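Local atomic coordinates of periplasmic binding protein/LacI transcriptional regulator (Brachyspira murdochii, PDB entry 4KQC), a protein that probably binds a carbohydrate as a solute-binding protein of an ABC-type uptake system. Residues 211-214 with 215-218; 252-255 with 256-260; 270-273 with 274-277; 186-190 with 191-195. All coordinates share one frame; numbering follows the deposited sequence.

Contact 1 (211-214 with 215-218); sequences LSNE and AMAR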
loop_
_atom_site.group_PDB
_atom_site.type_symbol
_atom_site.label_atom_id
_atom_site.label_comp_id
_atom_site.label_asym_id
_atom_site.label_seq_id
_atom_site.Cartn_x
_atom_site.Cartn_y
_atom_site.Cartn_z
ATOM N N LEU A 211 -9.559 -0.761 -5.186
ATOM C CA LEU A 211 -9.231 -1.387 -3.919
ATOM C C LEU A 211 -7.858 -0.932 -3.430
ATOM O O LEU A 211 -6.870 -1.268 -4.055
ATOM C CB LEU A 211 -9.270 -2.910 -4.158
ATOM C CG LEU A 211 -10.536 -3.522 -4.765
ATOM C CD1 LEU A 211 -10.260 -4.938 -5.237
ATOM C CD2 LEU A 211 -11.657 -3.426 -3.757
ATOM N N SER A 212 -7.800 -0.050 -2.430
ATOM C CA SER A 212 -6.551 0.596 -2.002
ATOM C C SER A 212 -5.549 -0.286 -1.279
ATOM O O SER A 212 -4.423 0.163 -1.085
ATOM C CB SER A 212 -6.810 1.903 -1.241
ATOM O OG SER A 212 -7.399 1.660 0.011
ATOM N N ASN A 213 -5.928 -1.496 -0.861
ATOM C CA ASN A 213 -4.974 -2.388 -0.248
ATOM C C ASN A 213 -5.461 -3.824 -0.300
ATOM O O ASN A 213 -6.541 -4.105 -0.808
ATOM C CB ASN A 213 -4.495 -1.946 1.156
ATOM C CG ASN A 213 -5.469 -2.252 2.232
ATOM O OD1 ASN A 213 -6.585 -2.599 1.960
ATOM N ND2 ASN A 213 -5.060 -2.049 3.490
ATOM N N GLU A 214 -4.624 -4.734 0.179
ATOM C CA GLU A 214 -4.984 -6.139 0.192
ATOM C C GLU A 214 -6.247 -6.473 1.018
ATOM O O GLU A 214 -7.071 -7.299 0.641
ATOM C CB GLU A 214 -3.766 -6.923 0.736
ATOM C CG GLU A 214 -3.977 -8.384 0.730
ATOM C CD GLU A 214 -2.760 -9.125 1.389
ATOM O OE1 GLU A 214 -1.728 -8.507 1.751
ATOM O OE2 GLU A 214 -2.913 -10.337 1.550
ATOM N N ALA A 215 -6.434 -5.794 2.151
ATOM C CA ALA A 215 -7.591 -6.024 2.983
ATOM C C ALA A 215 -8.834 -5.627 2.215
ATOM O O ALA A 215 -9.825 -6.308 2.277
ATOM C CB ALA A 215 -7.493 -5.204 4.248
HETATM N N MSE A 216 -8.794 -4.503 1.498
HETATM C CA MSE A 216 -9.918 -4.146 0.644
HETATM C C MSE A 216 -10.230 -5.213 -0.365
HETATM O O MSE A 216 -11.414 -5.514 -0.602
HETATM C CB MSE A 216 -9.712 -2.808 -0.062
HETATM C CG MSE A 216 -9.417 -1.548 0.728
HETATM SE SE MSE A 216 -10.765 -1.141 2.095
HETATM C CE MSE A 216 -9.848 -1.873 3.682
ATOM N N ALA A 217 -9.196 -5.747 -1.017
ATOM C CA ALA A 217 -9.396 -6.815 -2.011
ATOM C C ALA A 217 -10.013 -8.058 -1.376
ATOM O O ALA A 217 -10.963 -8.621 -1.922
ATOM C CB ALA A 217 -8.102 -7.145 -2.678
ATOM N N ARG A 218 -9.535 -8.453 -0.203
ATOM C CA ARG A 218 -10.172 -9.615 0.483
ATOM C C ARG A 218 -11.643 -9.389 0.762
ATOM O O ARG A 218 -12.434 -10.268 0.540
ATOM C CB ARG A 218 -9.462 -9.976 1.795
ATOM C CG ARG A 218 -8.165 -10.729 1.697
ATOM C CD ARG A 218 -7.908 -11.488 3.034
ATOM N NE ARG A 218 -7.959 -10.611 4.209
ATOM C CZ ARG A 218 -7.032 -9.701 4.544
ATOM N NH1 ARG A 218 -5.914 -9.521 3.831
ATOM N NH2 ARG A 218 -7.201 -8.973 5.640
#
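N213 and M216 meet where a loop turns into a helix: the side-chain oxygen of N213 accepts the backbone N-H of M216. N213 OD1 lies 3.0 Å from M216 N, with the N-H pointing nearly straight at it and the donor tilted 23° from the amide carbonyl plane. CG of N213 is tucked between its own backbone N and carbonyl carbon (chi1 79°), which brings the amide across the open start of the helix. ND2 donates to Q189 OE1, so both ends of the amide are held. M216, a selenomethionine, bends at chi2 and chi3 and curls beside this group, bringing its CG to 3.3 Å from N213 OD1. With an alanine here in place of N213, M216 N is likely to lose its capping acceptor and Q189 OE1 this donor.

E214 runs outward as an extended chain, and its OE1 is hydrogen-bonded to Y318 OH. Its other oxygen, OE2, makes a long salt bridge to R218 NH1 at 3.9 Å, the carboxylate and guanidinium planes standing 79° apart. R218 folds back at chi3 and places one guanidinium face near A215 CA, which lies toward its rim. Beneath the cap, L211 CD1 rests 3.8 Å from A217 CA, while its CB faces M216 CB. The first helical turn is completed by R218 N donating to E214 O at 2.8 Å and A217 N to N213 O. This is an asparagine N-cap between strand 208-211 and helix 214-223, a strand-to-helix turn of the Rossmann-like lobe of a type I periplasmic binding protein.

Contact 2 (252-255 with 256-260); sequences SGKP and QLDAI
K254 and D258, one helical turn apart, form the charged interaction: in the conformer described, K254 NZ lies 2.9 Å from D258 OD1 and uses the oxygen's syn lone pair. The lysine starts with CG anti to its backbone N (chi1 179°), then bends at chi2 and chi4, which swings the chain obliquely across the carboxylate. Its CE thereby comes 3.3 Å from D258 OD2, leaving the ammonium group nearer to OD1.

Among the hydrogen bonds, Q256 reaches back to the residues before the helix. Q256 NE2 donates to S252 O at 3.0 Å, arriving in the carbonyl plane on a lone pair (C=O...N 121°). NE2 also donates to F250 O, and OE1 is bonded to S268 OG, so the buried amide is fixed in rotation by three partners. S252 O is gripped a second time by a water that donates to it at 2.9 Å and accepts from Q256 N. Main-chain bonds follow: L257 N to G253 O, D258 N to K254 O and A259 N to P255 O.

The apolar contact is made by L257, whose CD2 packs 3.9 Å from S252 CB; S252 and L257 also both touch Y303. Against the backbone, L257 CG lies 3.3 Å from G253 O. G253, the N-cap residue, has backbone angles at which a CB would collide with the preceding carbonyl oxygen. An i to i+4 salt bridge on the first turn, together with a glutamine tied back to the preceding loop, thus opens helix 254-261, the helix of the beta-alpha-beta unit formed with strands 246-250 and 267-270.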
loop_
_atom_site.group_PDB
_atom_site.type_symbol
_atom_site.label_atom_id
_atom_site.label_comp_id
_atom_site.label_asym_id
_atom_site.label_seq_id
_atom_site.Cartn_x
_atom_site.Cartn_y
_atom_site.Cartn_z
ATOM N N SER A 252 -0.572 -7.394 -3.153
ATOM C CA SER A 252 -0.841 -8.730 -3.721
ATOM C C SER A 252 -1.438 -9.635 -2.653
ATOM O O SER A 252 -2.552 -9.331 -2.244
ATOM C CB SER A 252 0.374 -9.308 -4.496
ATOM O OG SER A 252 1.524 -9.431 -3.709
ATOM N N GLY A 253 -0.760 -10.707 -2.245
ATOM C CA GLY A 253 -1.407 -11.739 -1.467
ATOM C C GLY A 253 -2.158 -12.730 -2.304
ATOM O O GLY A 253 -2.693 -12.360 -3.373
ATOM N N LYS A 254 -2.238 -13.986 -1.855
ATOM C CA LYS A 254 -2.831 -15.019 -2.696
ATOM C C LYS A 254 -4.246 -14.749 -3.177
ATOM O O LYS A 254 -4.547 -14.976 -4.329
ATOM C CB LYS A 254 -2.784 -16.381 -2.005
ATOM C CG LYS A 254 -3.395 -17.538 -2.771
ATOM C CD LYS A 254 -2.367 -18.428 -3.417
ATOM C CE LYS A 254 -3.027 -19.599 -4.146
ATOM N NZ LYS A 254 -2.661 -19.562 -5.590
ATOM N N PRO A 255 -5.161 -14.299 -2.269
ATOM C CA PRO A 255 -6.531 -14.109 -2.818
ATOM C C PRO A 255 -6.589 -13.116 -3.981
ATOM O O PRO A 255 -7.291 -13.358 -4.957
ATOM C CB PRO A 255 -7.339 -13.595 -1.628
ATOM C CG PRO A 255 -6.542 -13.933 -0.430
ATOM C CD PRO A 255 -5.088 -13.973 -0.848
ATOM N N GLN A 256 -5.873 -12.013 -3.838
ATOM C CA GLN A 256 -5.783 -11.028 -4.897
ATOM C C GLN A 256 -5.146 -11.586 -6.168
ATOM O O GLN A 256 -5.574 -11.227 -7.277
ATOM C CB GLN A 256 -5.050 -9.758 -4.398
ATOM C CG GLN A 256 -5.065 -8.619 -5.394
ATOM C CD GLN A 256 -4.766 -7.229 -4.815
ATOM O OE1 GLN A 256 -5.073 -6.203 -5.452
ATOM N NE2 GLN A 256 -4.154 -7.167 -3.610
ATOM N N LEU A 257 -4.058 -12.342 -6.027
ATOM C CA LEU A 257 -3.371 -12.908 -7.201
ATOM C C LEU A 257 -4.300 -13.843 -7.912
ATOM O O LEU A 257 -4.435 -13.835 -9.131
ATOM C CB LEU A 257 -2.113 -13.658 -6.754
ATOM C CG LEU A 257 -0.991 -12.779 -6.172
ATOM C CD1 LEU A 257 0.192 -13.582 -5.664
ATOM C CD2 LEU A 257 -0.564 -11.836 -7.259
ATOM N N ASP A 258 -4.970 -14.723 -7.166
ATOM C CA ASP A 258 -5.910 -15.641 -7.813
ATOM C C ASP A 258 -7.053 -14.879 -8.510
ATOM O O ASP A 258 -7.490 -15.297 -9.595
ATOM C CB ASP A 258 -6.510 -16.559 -6.754
ATOM C CG ASP A 258 -5.531 -17.601 -6.270
ATOM O OD1 ASP A 258 -4.462 -17.782 -6.917
ATOM O OD2 ASP A 258 -5.862 -18.243 -5.238
ATOM N N ALA A 259 -7.555 -13.805 -7.872
ATOM C CA ALA A 259 -8.630 -12.989 -8.496
ATOM C C ALA A 259 -8.157 -12.383 -9.804
ATOM O O ALA A 259 -8.940 -12.216 -10.732
ATOM C CB ALA A 259 -9.123 -11.913 -7.579
ATOM N N ILE A 260 -6.909 -11.935 -9.845
ATOM C CA ILE A 260 -6.331 -11.427 -11.150
ATOM C C ILE A 260 -6.225 -12.581 -12.163
ATOM O O ILE A 260 -6.646 -12.435 -13.274
ATOM C CB ILE A 260 -4.989 -10.719 -10.948
ATOM C CG1 ILE A 260 -5.263 -9.398 -10.224
ATOM C CG2 ILE A 260 -4.269 -10.469 -12.300
ATOM C CD1 ILE A 260 -4.057 -8.773 -9.639
HETATM O O HOH W 1 -4.777 -10.891 -1.320
#

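Contact 3 (270-273 with 274-277); sequences TQDP and YSIG
D272 OD1 is held by two groups at the start of a helix. A water donates to D272 OD1 at 2.8 Å and accepts from Y274 N at 2.9 Å, bridging the carboxylate to one backbone N-H. The next, S275 N, makes a weak capping bond to D272 OD1 at 3.4 Å. The chi1 of -175° turns the carboxylate of D272 away from its own N and over the first turn, and D272 CG sits 3.5 Å from S275 CB. Replacing D272 with an alanine would probably leave S275 N without its side-chain acceptor and the water tied to Y274 N without its mate in the carboxylate.

The main chain continues the helix, I276 N donating to D272 O at 3.0 Å and G277 N to P273 O. I276 lays its CG1 against D272 O, and its CD1 comes 3.7 Å from Q271 OE1. That oxygen is bonded to T111 OG1, while Q271 NE2 reaches D251 OD1, so the glutamine amide is tied at both ends. P273 turns its ring onto F18 and V22 of helix 18-33.

Strand 267-270 belongs to one lobe and helix 273-288 packs against a helix of the other, with T111 and T298 close by. An aspartate N-cap thus sits at an interlobe crossing, as in the hinge of type I periplasmic binding proteins.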
loop_
_atom_site.group_PDB
_atom_site.type_symbol
_atom_site.label_atom_id
_atom_site.label_comp_id
_atom_site.label_asym_id
_atom_site.label_seq_id
_atom_site.Cartn_x
_atom_site.Cartn_y
_atom_site.Cartn_z
ATOM N N THR A 270 1.935 -3.113 -7.611
ATOM C CA THR A 270 2.749 -3.759 -6.554
ATOM C C THR A 270 3.870 -2.848 -6.163
ATOM O O THR A 270 4.424 -2.098 -6.960
ATOM C CB THR A 270 3.343 -5.130 -6.968
ATOM O OG1 THR A 270 4.074 -5.715 -5.891
ATOM C CG2 THR A 270 4.242 -5.064 -8.193
ATOM N N GLN A 271 4.217 -2.916 -4.904
ATOM C CA GLN A 271 5.426 -2.277 -4.423
ATOM C C GLN A 271 6.657 -3.147 -4.680
ATOM O O GLN A 271 6.562 -4.174 -5.294
ATOM C CB GLN A 271 5.302 -1.974 -2.931
ATOM C CG GLN A 271 4.032 -1.248 -2.449
ATOM C CD GLN A 271 4.060 -1.027 -0.954
ATOM O OE1 GLN A 271 4.919 -0.255 -0.459
ATOM N NE2 GLN A 271 3.209 -1.675 -0.222
ATOM N N ASP A 272 7.831 -2.700 -4.218
ATOM C CA ASP A 272 9.114 -3.456 -4.399
ATOM C C ASP A 272 9.689 -3.696 -2.990
ATOM O O ASP A 272 10.554 -2.925 -2.519
ATOM C CB ASP A 272 10.075 -2.653 -5.252
ATOM C CG ASP A 272 11.369 -3.406 -5.590
ATOM O OD1 ASP A 272 11.706 -4.486 -5.043
ATOM O OD2 ASP A 272 12.133 -2.942 -6.505
ATOM N N PRO A 273 9.135 -4.697 -2.283
ATOM C CA PRO A 273 9.525 -4.909 -0.876
ATOM C C PRO A 273 11.014 -5.153 -0.669
ATOM O O PRO A 273 11.609 -4.606 0.283
ATOM C CB PRO A 273 8.683 -6.112 -0.456
ATOM C CG PRO A 273 8.245 -6.775 -1.735
ATOM C CD PRO A 273 8.068 -5.639 -2.694
ATOM N N TYR A 274 11.672 -5.890 -1.567
ATOM C CA TYR A 274 13.089 -6.076 -1.400
ATOM C C TYR A 274 13.869 -4.765 -1.370
ATOM O O TYR A 274 14.751 -4.545 -0.537
ATOM C CB TYR A 274 13.625 -6.967 -2.493
ATOM C CG TYR A 274 15.057 -7.337 -2.326
ATOM C CD1 TYR A 274 16.070 -6.481 -2.779
ATOM C CD2 TYR A 274 15.411 -8.589 -1.830
ATOM C CE1 TYR A 274 17.419 -6.877 -2.679
ATOM C CE2 TYR A 274 16.740 -8.991 -1.750
ATOM C CZ TYR A 274 17.735 -8.117 -2.176
ATOM O OH TYR A 274 19.108 -8.434 -2.110
ATOM N N SER A 275 13.559 -3.889 -2.307
ATOM C CA SER A 275 14.175 -2.580 -2.359
ATOM C C SER A 275 13.869 -1.719 -1.166
ATOM O O SER A 275 14.729 -0.979 -0.708
ATOM C CB SER A 275 13.750 -1.841 -3.623
ATOM O OG SER A 275 14.558 -0.683 -3.795
ATOM N N ILE A 276 12.641 -1.813 -0.662
ATOM C CA ILE A 276 12.275 -1.096 0.562
ATOM C C ILE A 276 13.210 -1.515 1.666
ATOM O O ILE A 276 13.778 -0.690 2.354
ATOM C CB ILE A 276 10.825 -1.323 0.903
ATOM C CG1 ILE A 276 9.930 -0.608 -0.122
ATOM C CG2 ILE A 276 10.505 -0.865 2.289
ATOM C CD1 ILE A 276 8.472 -1.011 -0.089
ATOM N N GLY A 277 13.400 -2.784 1.849
ATOM C CA GLY A 277 14.294 -3.226 2.918
ATOM C C GLY A 277 15.750 -2.910 2.659
ATOM O O GLY A 277 16.471 -2.477 3.547
HETATM O O HOH W 2 10.604 -6.902 -4.069
#

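Contact 4 (186-190 with 191-195); sequences PTTQN and EADIA. With NO3 (nitrate ion), chain D.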
loop_
_atom_site.group_PDB
_atom_site.type_symbol
_atom_site.label_atom_id
_atom_site.label_comp_id
_atom_site.label_asym_id
_atom_site.label_seq_id
_atom_site.Cartn_x
_atom_site.Cartn_y
_atom_site.Cartn_z
ATOM N N PRO A 186 -14.177 1.946 5.028
ATOM C CA PRO A 186 -14.897 1.071 5.941
ATOM C C PRO A 186 -14.543 1.387 7.386
ATOM O O PRO A 186 -13.451 1.869 7.684
ATOM C CB PRO A 186 -14.457 -0.334 5.534
ATOM C CG PRO A 186 -13.987 -0.165 4.120
ATOM C CD PRO A 186 -13.283 1.204 4.153
ATOM N N THR A 187 -15.434 1.045 8.312
ATOM C CA THR A 187 -15.244 1.470 9.709
ATOM C C THR A 187 -14.040 0.794 10.346
ATOM O O THR A 187 -13.406 1.352 11.233
ATOM C CB THR A 187 -16.540 1.320 10.532
ATOM O OG1 THR A 187 -16.366 1.948 11.830
ATOM C CG2 THR A 187 -16.960 -0.146 10.669
ATOM N N THR A 188 -13.702 -0.399 9.855
ATOM C CA THR A 188 -12.408 -1.038 10.143
ATOM C C THR A 188 -11.930 -1.772 8.904
ATOM O O THR A 188 -12.681 -1.888 7.901
ATOM C CB THR A 188 -12.486 -2.114 11.292
ATOM O OG1 THR A 188 -13.205 -3.283 10.836
ATOM C CG2 THR A 188 -13.110 -1.603 12.580
ATOM N N GLN A 189 -10.733 -2.348 8.964
ATOM C CA GLN A 189 -10.238 -3.175 7.852
ATOM C C GLN A 189 -10.595 -4.653 8.041
ATOM O O GLN A 189 -9.996 -5.497 7.412
ATOM C CB GLN A 189 -8.732 -2.984 7.712
ATOM C CG GLN A 189 -8.339 -1.541 7.251
ATOM C CD GLN A 189 -6.890 -1.462 6.888
ATOM O OE1 GLN A 189 -6.440 -2.163 5.958
ATOM N NE2 GLN A 189 -6.120 -0.684 7.649
ATOM N N ASN A 190 -11.543 -4.934 8.938
ATOM C CA ASN A 190 -12.006 -6.310 9.128
ATOM C C ASN A 190 -12.988 -6.699 8.037
ATOM O O ASN A 190 -13.608 -5.883 7.361
ATOM C CB ASN A 190 -12.586 -6.499 10.521
ATOM C CG ASN A 190 -11.564 -6.171 11.598
ATOM O OD1 ASN A 190 -10.421 -6.549 11.474
ATOM N ND2 ASN A 190 -11.968 -5.481 12.642
ATOM N N GLU A 191 -13.132 -8.012 7.901
ATOM C CA GLU A 191 -13.908 -8.640 6.804
ATOM C C GLU A 191 -15.332 -8.189 6.639
ATOM O O GLU A 191 -15.744 -7.820 5.512
ATOM C CB GLU A 191 -13.886 -10.164 7.062
ATOM C CG GLU A 191 -14.759 -11.030 6.182
ATOM C CD GLU A 191 -14.679 -12.487 6.594
ATOM O OE1 GLU A 191 -15.376 -12.939 7.547
ATOM O OE2 GLU A 191 -13.877 -13.165 5.949
ATOM N N ALA A 192 -16.110 -8.204 7.714
ATOM C CA ALA A 192 -17.494 -7.833 7.579
ATOM C C ALA A 192 -17.610 -6.375 7.234
ATOM O O ALA A 192 -18.485 -6.016 6.493
ATOM C CB ALA A 192 -18.294 -8.102 8.841
ATOM N N ASP A 193 -16.757 -5.525 7.809
ATOM C CA ASP A 193 -16.928 -4.111 7.591
ATOM C C ASP A 193 -16.686 -3.761 6.115
ATOM O O ASP A 193 -17.408 -2.990 5.545
ATOM C CB ASP A 193 -16.033 -3.326 8.563
ATOM C CG ASP A 193 -16.561 -3.388 10.047
ATOM O OD1 ASP A 193 -17.814 -3.458 10.233
ATOM O OD2 ASP A 193 -15.755 -3.271 11.038
ATOM N N ILE A 194 -15.706 -4.420 5.510
ATOM C CA ILE A 194 -15.380 -4.169 4.117
ATOM C C ILE A 194 -16.456 -4.812 3.235
ATOM O O ILE A 194 -16.983 -4.171 2.343
ATOM C CB ILE A 194 -14.015 -4.711 3.761
ATOM C CG1 ILE A 194 -12.904 -4.055 4.588
ATOM C CG2 ILE A 194 -13.790 -4.447 2.290
ATOM C CD1 ILE A 194 -11.622 -4.840 4.531
ATOM N N ALA A 195 -16.828 -6.065 3.527
ATOM C CA ALA A 195 -17.862 -6.725 2.741
ATOM C C ALA A 195 -19.184 -5.973 2.771
ATOM O O ALA A 195 -19.921 -5.888 1.804
ATOM C CB ALA A 195 -18.026 -8.168 3.181
HETATM N N NO3 D . -15.590 -7.607 11.300
HETATM O O1 NO3 D . -15.195 -8.589 10.697
HETATM O O2 NO3 D . -15.726 -7.677 12.681
HETATM O O3 NO3 D . -15.893 -6.426 10.615
HETATM O O HOH W 3 -18.034 0.006 7.207
HETATM O O HOH W 4 -15.130 -4.922 13.151
#
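An ST turn leads into helix 191-199, and its hydroxyl is tied at once to the helix it precedes. T188 OG1 accepts from N190 N at 3.0 Å and donates to D193 OD2 at 2.6 Å. The hydroxyl stands between the backbone N and the carbonyl carbon of T188 (chi1 71°), where it can serve both partners. D193 is approached on the anti lone pair of OD2, away from its other oxygen. From the neighbouring residue, the methyl of T187 presses on the same carboxylate, CG2 lying 3.3 Å from D193 CG.

N190 holds the N-cap position, but its side chain makes no capping bond. A nitrate ion, probably from the crystallisation liquor, meets backbone N-H groups of the helix's first turn instead. Its O1 accepts from A192 N at 3.1 Å, and its O3 makes a weak bond with D193 N. The partial positive charge of the helix start probably helps to hold the anion. The backbone closes the turn with I194 N donating to N190 O at 3.2 Å.

On the buried side, I194 sends CD1 to within 3.4 Å of Q189 O, while its CG1 lies 4.1 Å from P186 CG. A water accepts from T187 N and bonds weakly to D193 O, filling in between loop and helix.

The loop leaves strand 179-184, an outermost strand of its sheet, and rests on helix 214-223: P186 and I194 touch M216, and Q189 packs on A215.

Along the chain the order is contact 4, contact 1, contact 2, contact 3, each at the start of a helix. Contacts 4, 1 and 2 follow strands 179-184, 208-211 and 246-250 of the same sheet. Contact 1 lies between the other two, its centre about 10 Å from each of theirs, and touches both, through a side-chain hydrogen bond to contact 4 and by packing on contact 2. Contacts 2 and 4 do not touch, their centres being about 18 Å apart. Contact 3 also leaves this sheet, from strand 267-270, but crosses to the other lobe, and its centre lies about 26 Å from that of contact 4. Neighbouring helix starts are thus joined within one lobe, and the last continues into the interlobe connection.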